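Local structure of DNA/pantothenate metabolism flavoprotein (Streptomyces sparsogenes DSM 40356, 7CFU) at residues S31-A36 / G182-F187; V103-T108 / V136-M141. The protein binds flavin mononucleotide and, as an FMN-dependent cysteine decarboxylase, probably catalyses oxidative decarboxylation of a cysteine residue in a biosynthetic pathway. All blocks are in the same frame, centred on the assembly; numbering follows the deposited sequence.

Contact 1 and contact 2 meet at the same FMN from different depths of one flavodoxin-like domain. Contact 2 is core: two neighbouring parallel strands, 101-107 and 135-139, joined by main-chain hydrogen bonds and aliphatic side chains, all buried. Contact 1 lies nearer the surface, where the loop after strand 23-28 meets the loop before helix 187-199 through one small apolar patch and a water. The two contacts touch where Val140 packs against Ser31, Ser33 and Leu184. Their chemistry at the flavin also differs: residues 31-36 donate to N5 and O4, whereas residues 103-108 and 136-141 donate to the phosphate and accept from N3.

Contact 1 of 2, residues S31-A36 / G182-F187. With FMN (flavin mononucleotide), chain Y.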
# COMPACT_ATOMS: atom_id res chain seq x y z
N SER A 31 10.64 -27.60 -3.21
CA SER A 31 11.27 -28.47 -4.19
C SER A 31 10.30 -28.73 -5.34
O SER A 31 9.08 -28.67 -5.16
CB SER A 31 11.68 -29.81 -3.55
OG SER A 31 11.83 -30.84 -4.52
N PHE A 32 10.86 -29.02 -6.53
CA PHE A 32 10.03 -29.50 -7.65
C PHE A 32 9.06 -30.58 -7.21
O PHE A 32 7.93 -30.66 -7.71
CB PHE A 32 10.89 -30.06 -8.78
CG PHE A 32 11.59 -29.02 -9.61
CD1 PHE A 32 10.88 -28.21 -10.49
CD2 PHE A 32 12.97 -28.88 -9.55
CE1 PHE A 32 11.52 -27.27 -11.27
CE2 PHE A 32 13.62 -27.94 -10.33
CZ PHE A 32 12.89 -27.13 -11.19
N SER A 33 9.50 -31.47 -6.31
CA SER A 33 8.66 -32.60 -5.93
C SER A 33 7.50 -32.22 -5.02
O SER A 33 6.76 -33.13 -4.62
CB SER A 33 9.53 -33.66 -5.26
OG SER A 33 10.39 -34.25 -6.21
N ALA A 34 7.31 -30.94 -4.68
CA ALA A 34 6.13 -30.57 -3.92
C ALA A 34 4.84 -30.82 -4.71
O ALA A 34 3.77 -30.91 -4.10
CB ALA A 34 6.20 -29.10 -3.49
N VAL A 35 4.93 -30.95 -6.04
CA VAL A 35 3.76 -31.30 -6.84
C VAL A 35 3.23 -32.68 -6.50
O VAL A 35 2.10 -33.02 -6.86
CB VAL A 35 4.06 -31.21 -8.36
CG1 VAL A 35 4.45 -29.82 -8.74
CG2 VAL A 35 5.15 -32.20 -8.76
N ALA A 36 4.02 -33.51 -5.81
CA ALA A 36 3.58 -34.84 -5.42
C ALA A 36 2.73 -34.85 -4.15
O ALA A 36 2.22 -35.91 -3.79
CB ALA A 36 4.80 -35.75 -5.23
N GLY A 182 15.98 -34.26 -9.93
CA GLY A 182 15.76 -35.40 -9.07
C GLY A 182 14.29 -35.73 -8.88
O GLY A 182 13.39 -35.00 -9.29
N SER A 183 14.05 -36.87 -8.24
CA SER A 183 12.70 -37.28 -7.87
C SER A 183 12.76 -37.99 -6.53
O SER A 183 13.82 -38.43 -6.08
CB SER A 183 12.06 -38.19 -8.93
OG SER A 183 12.84 -39.35 -9.12
N LEU A 184 11.58 -38.11 -5.92
CA LEU A 184 11.47 -38.71 -4.60
C LEU A 184 11.92 -40.16 -4.61
O LEU A 184 11.62 -40.92 -5.54
CB LEU A 184 10.03 -38.61 -4.11
CG LEU A 184 9.59 -37.23 -3.61
CD1 LEU A 184 8.08 -37.10 -3.71
CD2 LEU A 184 10.03 -37.07 -2.17
N GLY A 185 12.62 -40.56 -3.55
CA GLY A 185 13.01 -41.94 -3.37
C GLY A 185 11.85 -42.80 -2.94
O GLY A 185 10.68 -42.41 -3.03
N ASP A 186 12.18 -43.99 -2.42
CA ASP A 186 11.17 -44.95 -1.99
C ASP A 186 10.81 -44.67 -0.54
O ASP A 186 11.30 -45.31 0.39
CB ASP A 186 11.65 -46.38 -2.20
CG ASP A 186 11.78 -46.75 -3.67
OD1 ASP A 186 10.87 -46.40 -4.44
OD2 ASP A 186 12.78 -47.41 -4.04
N PHE A 187 9.91 -43.71 -0.37
CA PHE A 187 9.54 -43.25 0.96
C PHE A 187 8.47 -44.10 1.62
O PHE A 187 8.35 -44.07 2.85
CB PHE A 187 9.05 -41.80 0.89
CG PHE A 187 7.87 -41.60 -0.03
CD1 PHE A 187 6.58 -41.85 0.40
CD2 PHE A 187 8.07 -41.16 -1.33
CE1 PHE A 187 5.50 -41.67 -0.45
CE2 PHE A 187 6.99 -40.98 -2.19
CZ PHE A 187 5.71 -41.24 -1.75
N1 FMN Y . 16.08 -27.01 -4.13
C2 FMN Y . 16.35 -28.32 -3.82
O2 FMN Y . 17.20 -28.56 -2.98
N3 FMN Y . 15.66 -29.34 -4.43
C4 FMN Y . 14.70 -29.06 -5.38
O4 FMN Y . 14.09 -29.97 -5.93
C4A FMN Y . 14.43 -27.73 -5.71
N5 FMN Y . 13.47 -27.43 -6.65
C5A FMN Y . 13.20 -26.11 -6.95
C6 FMN Y . 12.23 -25.82 -7.90
C7 FMN Y . 11.95 -24.50 -8.22
C7M FMN Y . 10.89 -24.19 -9.25
C8 FMN Y . 12.64 -23.47 -7.59
C8M FMN Y . 12.33 -22.04 -7.96
C9 FMN Y . 13.62 -23.76 -6.64
C9A FMN Y . 13.90 -25.08 -6.32
N10 FMN Y . 14.87 -25.40 -5.39
C10 FMN Y . 15.12 -26.71 -5.07
C1' FMN Y . 15.63 -24.32 -4.69
C2' FMN Y . 14.97 -24.08 -3.34
O2' FMN Y . 13.61 -23.73 -3.53
C3' FMN Y . 15.76 -23.01 -2.58
O3' FMN Y . 17.01 -23.54 -2.19
C4' FMN Y . 14.99 -22.44 -1.38
O4' FMN Y . 15.77 -21.43 -0.76
C5' FMN Y . 14.67 -23.52 -0.37
O5' FMN Y . 13.77 -23.00 0.60
P FMN Y . 13.21 -23.92 1.78
O1P FMN Y . 13.04 -23.07 3.02
O2P FMN Y . 11.95 -24.55 1.30
O3P FMN Y . 14.18 -25.03 2.14
O HOH W 1 11.53 -33.20 -8.89
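Ser33 OG and Gly182 O stand 4.4 Å apart, and a single water joins them. It donates to Gly182 O at 2.6 Å and also bonds to Ser33 OG, so a small hydroxyl suits this position. The direct contact is apolar: Leu184 brings CG and CD1 over Ser33 CB, and its CD1 reaches Ala36 CB at 3.9 Å. With chi1 at -76°, CG of Leu184 lies beside its own backbone N and anti to the carbonyl carbon, which carries the branched end onto Ser33 and Ala36, both small enough to let it approach to van der Waals distance. The patch is backed by Val140 and by Leu105 of strand 101-107.

Segment 31-36 follows the first strand of a flavodoxin-like fold, and its short 3-10 turn at 32-35 leads into helix 37-48. An ST turn opens it: Ser31 OG accepts from Ser33 N at 3.0 Å. The same hydroxyl donates to FMN O4 at 2.8 Å, so one oxygen ties the loop's shape to the flavin. Phe32 N adds a hydrogen bond to FMN N5 (3.1 Å, 144° at the hydrogen) and a weak one to O4. The isoalloxazine edge at C6 meets the face of the Phe32 ring, FMN C6 lying 3.4 Å from the ring plane over its centre; the two flat systems are tilted by roughly 50° and not stacked. A broad apolar face suits this place. An alanine at this position would remove the aromatic face against C6 and is likely to leave that corner of the isoalloxazine less firmly seated, though the backbone bonds could persist. Ala72 of a second subunit and Gly89 of a third pack on Phe32, placing this end of the pocket at a subunit interface.

Contact 2 of 2, residues V103-T108 / V136-M141; sequences VILPAT and VIAPVM. With FMN (flavin mononucleotide), chain Y.
Ile104 and Val136 begin a ladder of four main-chain hydrogen bonds: Ile104 N donates to Val136 O at 2.8 Å, and Ile104 O receives Ala138 N. Between Ile104 and Ala107 a beta bulge shifts the register by one; the peptide bond before Pro106, within it, is cis. Here Ala107 N approaches Ala138 O from above the carbonyl plane, 50° out of it, before Val140 N meets Ala107 O almost head-on.

Among apolar contacts, Ile104 and Ile137 lie side by side, CG1 to CG1 4.1 Å, while CG2 of Ile137 meets Ala107 CB at 3.8 Å. With Val103 and Val136 they are beta-branched aliphatics, suited to buried strand positions. Small Ala138 lets Leu105 CG come within 4.0 Å of its CB.

The strand ends hold FMN. Thr108 OG1, chi1 49°, donates to FMN O3P at 2.6 Å and, as N-cap of helix 109-117, also caps Phe111 N. FMN N3 donates to Val140 O at 2.6 Å.

Strands 101-107 and 135-139, parallel neighbours in the central sheet, are linked through helices 109-117 and 123-130 in a beta-alpha-beta crossover; helix 109-117 covers Ile104 and Ile137, helix 187-199 covers Val103 and Val136, and strand 23-28 pairs with 101-107 along its other edge.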
# COMPACT_ATOMS: atom_id res chain seq x y z
N VAL A 103 7.32 -36.15 9.04
CA VAL A 103 7.78 -36.44 7.69
C VAL A 103 8.08 -35.13 6.99
O VAL A 103 7.22 -34.24 6.91
CB VAL A 103 6.73 -37.25 6.90
CG1 VAL A 103 7.15 -37.34 5.43
CG2 VAL A 103 6.55 -38.64 7.51
N ILE A 104 9.29 -35.01 6.46
CA ILE A 104 9.70 -33.88 5.64
C ILE A 104 9.75 -34.39 4.20
O ILE A 104 10.66 -35.14 3.83
CB ILE A 104 11.05 -33.31 6.08
CG1 ILE A 104 11.11 -33.19 7.60
CG2 ILE A 104 11.30 -31.96 5.43
CD1 ILE A 104 10.11 -32.22 8.16
N LEU A 105 8.77 -33.98 3.39
CA LEU A 105 8.65 -34.53 2.04
C LEU A 105 7.91 -33.55 1.14
O LEU A 105 6.72 -33.30 1.35
CB LEU A 105 7.90 -35.88 2.10
CG LEU A 105 7.77 -36.75 0.84
CD1 LEU A 105 7.47 -38.19 1.26
CD2 LEU A 105 6.72 -36.25 -0.16
N PRO A 106 8.55 -33.01 0.11
CA PRO A 106 9.98 -33.16 -0.17
C PRO A 106 10.81 -32.25 0.72
O PRO A 106 10.34 -31.20 1.15
CB PRO A 106 10.10 -32.72 -1.62
CG PRO A 106 9.03 -31.66 -1.75
CD PRO A 106 7.88 -32.17 -0.90
N ALA A 107 12.04 -32.65 1.01
CA ALA A 107 12.99 -31.80 1.69
C ALA A 107 13.94 -31.21 0.66
O ALA A 107 14.29 -31.87 -0.32
CB ALA A 107 13.77 -32.57 2.75
N THR A 108 14.33 -29.96 0.86
CA THR A 108 15.34 -29.35 0.02
C THR A 108 16.73 -29.65 0.58
O THR A 108 16.88 -30.04 1.74
CB THR A 108 15.15 -27.85 -0.05
OG1 THR A 108 14.98 -27.37 1.29
CG2 THR A 108 13.91 -27.50 -0.89
N VAL A 136 11.10 -38.98 9.28
CA VAL A 136 11.54 -39.39 7.95
C VAL A 136 11.78 -38.14 7.12
O VAL A 136 10.89 -37.28 7.02
CB VAL A 136 10.50 -40.30 7.28
CG1 VAL A 136 10.92 -40.62 5.85
CG2 VAL A 136 10.28 -41.58 8.11
N ILE A 137 12.95 -38.05 6.50
CA ILE A 137 13.34 -36.93 5.64
C ILE A 137 13.58 -37.48 4.24
O ILE A 137 14.42 -38.38 4.05
CB ILE A 137 14.59 -36.21 6.17
CG1 ILE A 137 14.35 -35.70 7.59
CG2 ILE A 137 15.06 -35.11 5.24
CD1 ILE A 137 15.61 -35.19 8.26
N ALA A 138 12.86 -36.94 3.25
CA ALA A 138 12.93 -37.40 1.87
C ALA A 138 13.41 -36.24 0.99
O ALA A 138 12.60 -35.53 0.38
CB ALA A 138 11.58 -37.93 1.39
N PRO A 139 14.72 -36.04 0.90
CA PRO A 139 15.25 -34.92 0.12
C PRO A 139 15.12 -35.16 -1.38
O PRO A 139 15.14 -36.30 -1.85
CB PRO A 139 16.72 -34.85 0.53
CG PRO A 139 17.05 -36.24 0.98
CD PRO A 139 15.78 -36.77 1.62
N VAL A 140 14.97 -34.06 -2.12
CA VAL A 140 14.97 -34.09 -3.58
C VAL A 140 15.81 -32.94 -4.10
O VAL A 140 15.69 -31.81 -3.63
CB VAL A 140 13.55 -34.02 -4.16
CG1 VAL A 140 13.60 -34.10 -5.67
CG2 VAL A 140 12.68 -35.13 -3.59
N MET A 141 16.65 -33.23 -5.10
CA MET A 141 17.52 -32.25 -5.74
C MET A 141 18.16 -32.95 -6.93
O MET A 141 18.10 -34.18 -7.05
CB MET A 141 18.60 -31.73 -4.78
CG MET A 141 19.66 -32.77 -4.41
SD MET A 141 20.61 -32.32 -2.94
CE MET A 141 19.42 -32.75 -1.68
N1 FMN Y . 16.08 -27.01 -4.13
C2 FMN Y . 16.35 -28.32 -3.82
O2 FMN Y . 17.20 -28.56 -2.98
N3 FMN Y . 15.66 -29.34 -4.43
C4 FMN Y . 14.70 -29.06 -5.38
O4 FMN Y . 14.09 -29.97 -5.93
C4A FMN Y . 14.43 -27.73 -5.71
N5 FMN Y . 13.47 -27.43 -6.65
C5A FMN Y . 13.20 -26.11 -6.95
C6 FMN Y . 12.23 -25.82 -7.90
C7 FMN Y . 11.95 -24.50 -8.22
C7M FMN Y . 10.89 -24.19 -9.25
C8 FMN Y . 12.64 -23.47 -7.59
C8M FMN Y . 12.33 -22.04 -7.96
C9 FMN Y . 13.62 -23.76 -6.64
C9A FMN Y . 13.90 -25.08 -6.32
N10 FMN Y . 14.87 -25.40 -5.39
C10 FMN Y . 15.12 -26.71 -5.07
C1' FMN Y . 15.63 -24.32 -4.69
C2' FMN Y . 14.97 -24.08 -3.34
O2' FMN Y . 13.61 -23.73 -3.53
C3' FMN Y . 15.76 -23.01 -2.58
O3' FMN Y . 17.01 -23.54 -2.19
C4' FMN Y . 14.99 -22.44 -1.38
O4' FMN Y . 15.77 -21.43 -0.76
C5' FMN Y . 14.67 -23.52 -0.37
O5' FMN Y . 13.77 -23.00 0.60
P FMN Y . 13.21 -23.92 1.78
O1P FMN Y . 13.04 -23.07 3.02
O2P FMN Y . 11.95 -24.55 1.30
O3P FMN Y . 14.18 -25.03 2.14